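Local coordinates for DNA ligase (Aquifex aeolicus, PDB 3QWU), which is a putative ATP-dependent DNA ligase that binds adenosine and calcium and probably joins nucleic acid strands through an adenylated intermediate, at residues 68-79 / 185-195. Sequence-based numbering, arbitrary orientation.
With ADN (adenosine), chain C; GOL (glycerol), chain E.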
loop_
_atom_site.group_PDB
_atom_site.type_symbol
_atom_site.label_atom_id
_atom_site.label_comp_id
_atom_site.label_asym_id
_atom_site.label_seq_id
_atom_site.Cartn_x
_atom_site.Cartn_y
_atom_site.Cartn_z
ATOM N N ARG A 68 -25.385 -6.211 -14.409
ATOM C CA ARG A 68 -25.888 -5.745 -15.684
ATOM C C ARG A 68 -24.819 -5.761 -16.790
ATOM O O ARG A 68 -25.113 -6.071 -17.922
ATOM C CB ARG A 68 -26.466 -4.354 -15.471
ATOM C CG ARG A 68 -27.301 -3.802 -16.559
ATOM C CD ARG A 68 -28.179 -2.640 -16.018
ATOM N NE ARG A 68 -29.355 -3.207 -15.346
ATOM C CZ ARG A 68 -30.000 -2.693 -14.300
ATOM N NH1 ARG A 68 -29.593 -1.560 -13.744
ATOM N NH2 ARG A 68 -31.075 -3.335 -13.812
ATOM N N GLU A 69 -23.572 -5.465 -16.458
ATOM C CA GLU A 69 -22.519 -5.448 -17.498
ATOM C C GLU A 69 -21.935 -6.843 -17.821
ATOM O O GLU A 69 -21.655 -7.148 -18.976
ATOM C CB GLU A 69 -21.399 -4.472 -17.103
ATOM C CG GLU A 69 -20.178 -4.386 -18.049
ATOM C CD GLU A 69 -20.395 -3.459 -19.262
ATOM O OE1 GLU A 69 -20.974 -2.358 -19.134
ATOM O OE2 GLU A 69 -19.951 -3.829 -20.351
ATOM N N GLN A 70 -21.734 -7.679 -16.814
ATOM C CA GLN A 70 -20.938 -8.876 -17.024
ATOM C C GLN A 70 -21.695 -10.081 -17.580
ATOM O O GLN A 70 -21.065 -10.965 -18.139
ATOM C CB GLN A 70 -20.245 -9.285 -15.737
ATOM C CG GLN A 70 -19.202 -8.291 -15.282
ATOM C CD GLN A 70 -18.108 -8.031 -16.307
ATOM O OE1 GLN A 70 -17.747 -6.870 -16.567
ATOM N NE2 GLN A 70 -17.559 -9.110 -16.872
ATOM N N PHE A 71 -23.021 -10.100 -17.436
ATOM C CA PHE A 71 -23.828 -11.293 -17.702
ATOM C C PHE A 71 -24.892 -11.048 -18.752
ATOM O O PHE A 71 -25.563 -10.024 -18.713
ATOM C CB PHE A 71 -24.463 -11.855 -16.415
ATOM C CG PHE A 71 -23.439 -12.324 -15.397
ATOM C CD1 PHE A 71 -22.613 -13.402 -15.664
ATOM C CD2 PHE A 71 -23.290 -11.680 -14.200
ATOM C CE1 PHE A 71 -21.646 -13.824 -14.734
ATOM C CE2 PHE A 71 -22.299 -12.077 -13.284
ATOM C CZ PHE A 71 -21.480 -13.149 -13.559
ATOM N N GLU A 72 -25.005 -12.015 -19.673
ATOM C CA GLU A 72 -25.919 -11.988 -20.805
ATOM C C GLU A 72 -27.055 -12.989 -20.651
ATOM O O GLU A 72 -27.962 -13.011 -21.488
ATOM C CB GLU A 72 -25.223 -12.463 -22.095
ATOM C CG GLU A 72 -23.994 -11.710 -22.538
ATOM C CD GLU A 72 -23.276 -12.481 -23.650
ATOM O OE1 GLU A 72 -23.141 -13.741 -23.511
ATOM O OE2 GLU A 72 -22.884 -11.824 -24.650
ATOM N N ALA A 73 -26.945 -13.864 -19.669
ATOM C CA ALA A 73 -27.922 -14.901 -19.401
ATOM C C ALA A 73 -28.223 -14.892 -17.905
ATOM O O ALA A 73 -27.607 -14.161 -17.151
ATOM C CB ALA A 73 -27.368 -16.266 -19.844
ATOM N N PRO A 74 -29.196 -15.678 -17.469
ATOM C CA PRO A 74 -29.408 -15.845 -16.053
ATOM C C PRO A 74 -28.198 -16.427 -15.363
ATOM O O PRO A 74 -27.319 -17.045 -16.012
ATOM C CB PRO A 74 -30.531 -16.875 -15.986
ATOM C CG PRO A 74 -31.229 -16.787 -17.292
ATOM C CD PRO A 74 -30.177 -16.436 -18.276
ATOM N N PHE A 75 -28.145 -16.244 -14.048
ATOM C CA PHE A 75 -27.007 -16.690 -13.311
ATOM C C PHE A 75 -27.386 -17.186 -11.938
ATOM O O PHE A 75 -28.279 -16.655 -11.258
ATOM C CB PHE A 75 -25.923 -15.584 -13.223
ATOM C CG PHE A 75 -26.451 -14.291 -12.767
ATOM C CD1 PHE A 75 -26.495 -13.990 -11.419
ATOM C CD2 PHE A 75 -26.973 -13.383 -13.680
ATOM C CE1 PHE A 75 -27.017 -12.796 -10.986
ATOM C CE2 PHE A 75 -27.518 -12.220 -13.258
ATOM C CZ PHE A 75 -27.531 -11.902 -11.889
ATOM N N TRP A 76 -26.662 -18.209 -11.532
ATOM C CA TRP A 76 -26.797 -18.761 -10.206
ATOM C C TRP A 76 -25.934 -17.958 -9.200
ATOM O O TRP A 76 -24.802 -17.579 -9.493
ATOM C CB TRP A 76 -26.367 -20.233 -10.228
ATOM C CG TRP A 76 -27.329 -21.153 -10.941
ATOM C CD1 TRP A 76 -27.259 -21.571 -12.228
ATOM C CD2 TRP A 76 -28.489 -21.764 -10.384
ATOM N NE1 TRP A 76 -28.285 -22.423 -12.512
ATOM C CE2 TRP A 76 -29.065 -22.559 -11.399
ATOM C CE3 TRP A 76 -29.094 -21.732 -9.120
ATOM C CZ2 TRP A 76 -30.217 -23.303 -11.199
ATOM C CZ3 TRP A 76 -30.243 -22.492 -8.917
ATOM C CH2 TRP A 76 -30.800 -23.251 -9.959
ATOM N N VAL A 77 -26.482 -17.750 -8.021
ATOM C CA VAL A 77 -25.806 -17.027 -6.954
ATOM C C VAL A 77 -25.506 -18.000 -5.877
ATOM O O VAL A 77 -26.389 -18.678 -5.403
ATOM C CB VAL A 77 -26.672 -15.906 -6.479
ATOM C CG1 VAL A 77 -26.080 -15.217 -5.271
ATOM C CG2 VAL A 77 -26.833 -14.893 -7.655
ATOM N N GLU A 78 -24.230 -18.139 -5.571
ATOM C CA GLU A 78 -23.716 -19.058 -4.545
ATOM C C GLU A 78 -22.970 -18.296 -3.437
ATOM O O GLU A 78 -22.407 -17.263 -3.700
ATOM C CB GLU A 78 -22.730 -20.053 -5.160
ATOM C CG GLU A 78 -23.393 -21.010 -6.054
ATOM C CD GLU A 78 -22.451 -22.083 -6.562
ATOM O OE1 GLU A 78 -21.211 -21.902 -6.547
ATOM O OE2 GLU A 78 -22.982 -23.127 -6.953
ATOM N N GLU A 79 -22.949 -18.837 -2.219
ATOM C CA GLU A 79 -22.207 -18.225 -1.134
ATOM C C GLU A 79 -20.713 -18.431 -1.365
ATOM O O GLU A 79 -20.280 -19.515 -1.735
ATOM C CB GLU A 79 -22.564 -18.795 0.236
ATOM C CG GLU A 79 -21.683 -18.142 1.356
ATOM C CD GLU A 79 -21.884 -18.733 2.762
ATOM O OE1 GLU A 79 -22.652 -19.695 2.887
ATOM O OE2 GLU A 79 -21.277 -18.232 3.737
ATOM N N VAL A 185 -21.736 -25.336 -0.892
ATOM C CA VAL A 185 -21.914 -23.912 -0.563
ATOM C C VAL A 185 -23.407 -23.664 -0.662
ATOM O O VAL A 185 -24.083 -24.390 -1.388
ATOM C CB VAL A 185 -21.078 -23.004 -1.519
ATOM C CG1 VAL A 185 -19.564 -23.212 -1.275
ATOM C CG2 VAL A 185 -21.395 -23.284 -2.996
ATOM N N GLU A 186 -23.948 -22.726 0.117
ATOM C CA GLU A 186 -25.364 -22.385 0.043
ATOM C C GLU A 186 -25.661 -21.890 -1.362
ATOM O O GLU A 186 -24.883 -21.117 -1.905
ATOM C CB GLU A 186 -25.750 -21.297 1.082
ATOM C CG GLU A 186 -27.191 -20.715 0.859
ATOM C CD GLU A 186 -27.654 -19.698 1.889
ATOM O OE1 GLU A 186 -26.819 -19.223 2.662
ATOM O OE2 GLU A 186 -28.865 -19.344 1.924
ATOM N N ILE A 187 -26.806 -22.305 -1.944
ATOM C CA ILE A 187 -27.215 -21.834 -3.252
ATOM C C ILE A 187 -28.368 -20.886 -3.020
ATOM O O ILE A 187 -29.374 -21.274 -2.403
ATOM C CB ILE A 187 -27.696 -22.925 -4.156
ATOM C CG1 ILE A 187 -26.719 -24.117 -4.218
ATOM C CG2 ILE A 187 -27.963 -22.365 -5.584
ATOM C CD1 ILE A 187 -25.582 -24.041 -5.304
ATOM N N LEU A 188 -28.234 -19.636 -3.489
ATOM C CA LEU A 188 -29.275 -18.621 -3.263
ATOM C C LEU A 188 -30.373 -18.668 -4.307
ATOM O O LEU A 188 -31.512 -18.292 -4.022
ATOM C CB LEU A 188 -28.684 -17.218 -3.231
ATOM C CG LEU A 188 -27.913 -16.836 -1.974
ATOM C CD1 LEU A 188 -28.800 -17.023 -0.708
ATOM C CD2 LEU A 188 -26.518 -17.555 -1.847
ATOM N N GLY A 189 -29.999 -19.139 -5.503
ATOM C CA GLY A 189 -30.918 -19.385 -6.577
ATOM C C GLY A 189 -30.387 -18.844 -7.897
ATOM O O GLY A 189 -29.189 -18.513 -8.041
ATOM N N ARG A 190 -31.295 -18.784 -8.863
ATOM C CA ARG A 190 -31.020 -18.444 -10.248
ATOM C C ARG A 190 -31.670 -17.124 -10.538
ATOM O O ARG A 190 -32.864 -16.955 -10.289
ATOM C CB ARG A 190 -31.636 -19.512 -11.147
ATOM C CG ARG A 190 -31.391 -19.306 -12.605
ATOM C CD ARG A 190 -31.770 -20.521 -13.317
ATOM N NE ARG A 190 -31.243 -20.556 -14.664
ATOM C CZ ARG A 190 -31.824 -19.993 -15.701
ATOM N NH1 ARG A 190 -32.950 -19.311 -15.537
ATOM N NH2 ARG A 190 -31.258 -20.096 -16.905
ATOM N N PHE A 191 -30.893 -16.186 -11.063
ATOM C CA PHE A 191 -31.337 -14.789 -11.135
ATOM C C PHE A 191 -31.016 -14.184 -12.467
ATOM O O PHE A 191 -30.186 -14.721 -13.203
ATOM C CB PHE A 191 -30.671 -13.935 -10.038
ATOM C CG PHE A 191 -31.088 -14.309 -8.645
ATOM C CD1 PHE A 191 -32.229 -13.764 -8.081
ATOM C CD2 PHE A 191 -30.343 -15.213 -7.901
ATOM C CE1 PHE A 191 -32.636 -14.143 -6.793
ATOM C CE2 PHE A 191 -30.720 -15.567 -6.620
ATOM C CZ PHE A 191 -31.862 -15.041 -6.065
ATOM N N THR A 192 -31.666 -13.043 -12.737
ATOM C CA THR A 192 -31.318 -12.143 -13.845
ATOM C C THR A 192 -31.015 -10.778 -13.288
ATOM O O THR A 192 -31.439 -10.467 -12.152
ATOM C CB THR A 192 -32.509 -11.958 -14.834
ATOM O OG1 THR A 192 -33.556 -11.260 -14.154
ATOM C CG2 THR A 192 -33.047 -13.293 -15.324
ATOM N N ALA A 193 -30.336 -9.949 -14.096
ATOM C CA ALA A 193 -30.059 -8.539 -13.754
ATOM C C ALA A 193 -31.246 -7.588 -13.963
ATOM O O ALA A 193 -31.055 -6.406 -14.206
ATOM C CB ALA A 193 -28.811 -8.003 -14.535
ATOM N N SER A 194 -32.464 -8.077 -13.825
ATOM C CA SER A 194 -33.656 -7.232 -13.923
ATOM C C SER A 194 -33.842 -6.346 -12.693
ATOM O O SER A 194 -33.105 -6.433 -11.733
ATOM C CB SER A 194 -34.880 -8.128 -14.090
ATOM O OG SER A 194 -34.740 -9.268 -13.247
ATOM N N GLU A 195 -34.838 -5.476 -12.715
ATOM C CA GLU A 195 -35.140 -4.691 -11.525
ATOM C C GLU A 195 -35.365 -5.638 -10.343
ATOM O O GLU A 195 -34.768 -5.461 -9.289
ATOM C CB GLU A 195 -36.376 -3.810 -11.733
ATOM C CG GLU A 195 -36.344 -2.459 -10.993
ATOM C CD GLU A 195 -37.573 -1.562 -11.351
ATOM O OE1 GLU A 195 -38.171 -1.764 -12.429
ATOM O OE2 GLU A 195 -37.922 -0.647 -10.560
HETATM O "O5'" ADN C . -11.181 -16.789 -6.239
HETATM C "C5'" ADN C . -12.350 -16.984 -5.441
HETATM C "C4'" ADN C . -12.067 -18.029 -4.369
HETATM O "O4'" ADN C . -13.163 -18.120 -3.407
HETATM C "C3'" ADN C . -11.931 -19.415 -4.985
HETATM O "O3'" ADN C . -10.610 -19.767 -5.389
HETATM C "C2'" ADN C . -12.482 -20.349 -3.913
HETATM O "O2'" ADN C . -11.431 -20.969 -3.192
HETATM C "C1'" ADN C . -13.320 -19.487 -2.971
HETATM N N9 ADN C . -14.756 -19.805 -2.986
HETATM C C8 ADN C . -15.530 -19.827 -1.876
HETATM N N7 ADN C . -16.818 -20.139 -2.155
HETATM C C5 ADN C . -16.859 -20.288 -3.505
HETATM C C6 ADN C . -17.927 -20.580 -4.466
HETATM N N6 ADN C . -19.182 -20.782 -3.973
HETATM N N1 ADN C . -17.598 -20.696 -5.790
HETATM C C2 ADN C . -16.322 -20.475 -6.218
HETATM N N3 ADN C . -15.293 -20.163 -5.379
HETATM C C4 ADN C . -15.508 -20.078 -4.047
HETATM C C1 GOL E . -22.031 -22.784 3.288
HETATM O O1 GOL E . -22.144 -21.906 2.184
HETATM C C2 GOL E . -23.421 -23.103 3.811
HETATM O O2 GOL E . -23.596 -24.497 3.843
HETATM C C3 GOL E . -23.759 -22.410 5.135
HETATM O O3 GOL E . -24.404 -23.245 6.095
#
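Phe75 and Phe191 exchange backbone hydrogen bonds in both directions, each 2.7 Å from N to O, and so open an antiparallel pairing of strands 75-79 and 187-191. Val77 N then bonds Gly189 O, but Val77 O takes Leu188 N, one residue early: a beta bulge that moves the register before Glu79 N reaches Glu186 O at 3.0 Å.

Side chains meet on both faces of the sheet. On that of Trp76, Ile187 and Arg190, Arg190 sets CB over the Trp76 six-membered ring, 3.7 Å from its centroid and 2° off the normal, a CH-pi contact; with CG anti to the backbone N (chi1 -178°), the extended chain carries the guanidinium, salt-bridged through NH2 to Asp221, on to lay one face against Pro74 CB. Were Trp76 replaced by an alanine, Arg190 CB and Ile187 CG2 would probably lose the ring they rest on. Opposite, Val77 CG2 meets Phe191 CD2 at 3.5 Å.

At the other end of the pairing the adenine N6 donates to the backbone Glu79 O at 2.8 Å and weakly to Glu78 OE1, which is also salt-bridged to Lys219, while Val185 CG2 lies 3.5 Å from the same N6. In this nucleotidyltransferase-type adenosine pocket, strand 187-191 edges the sheet, strand 215-220 flanks 75-80 on its other side, and helix 195-210 packs on Phe75 and Leu188.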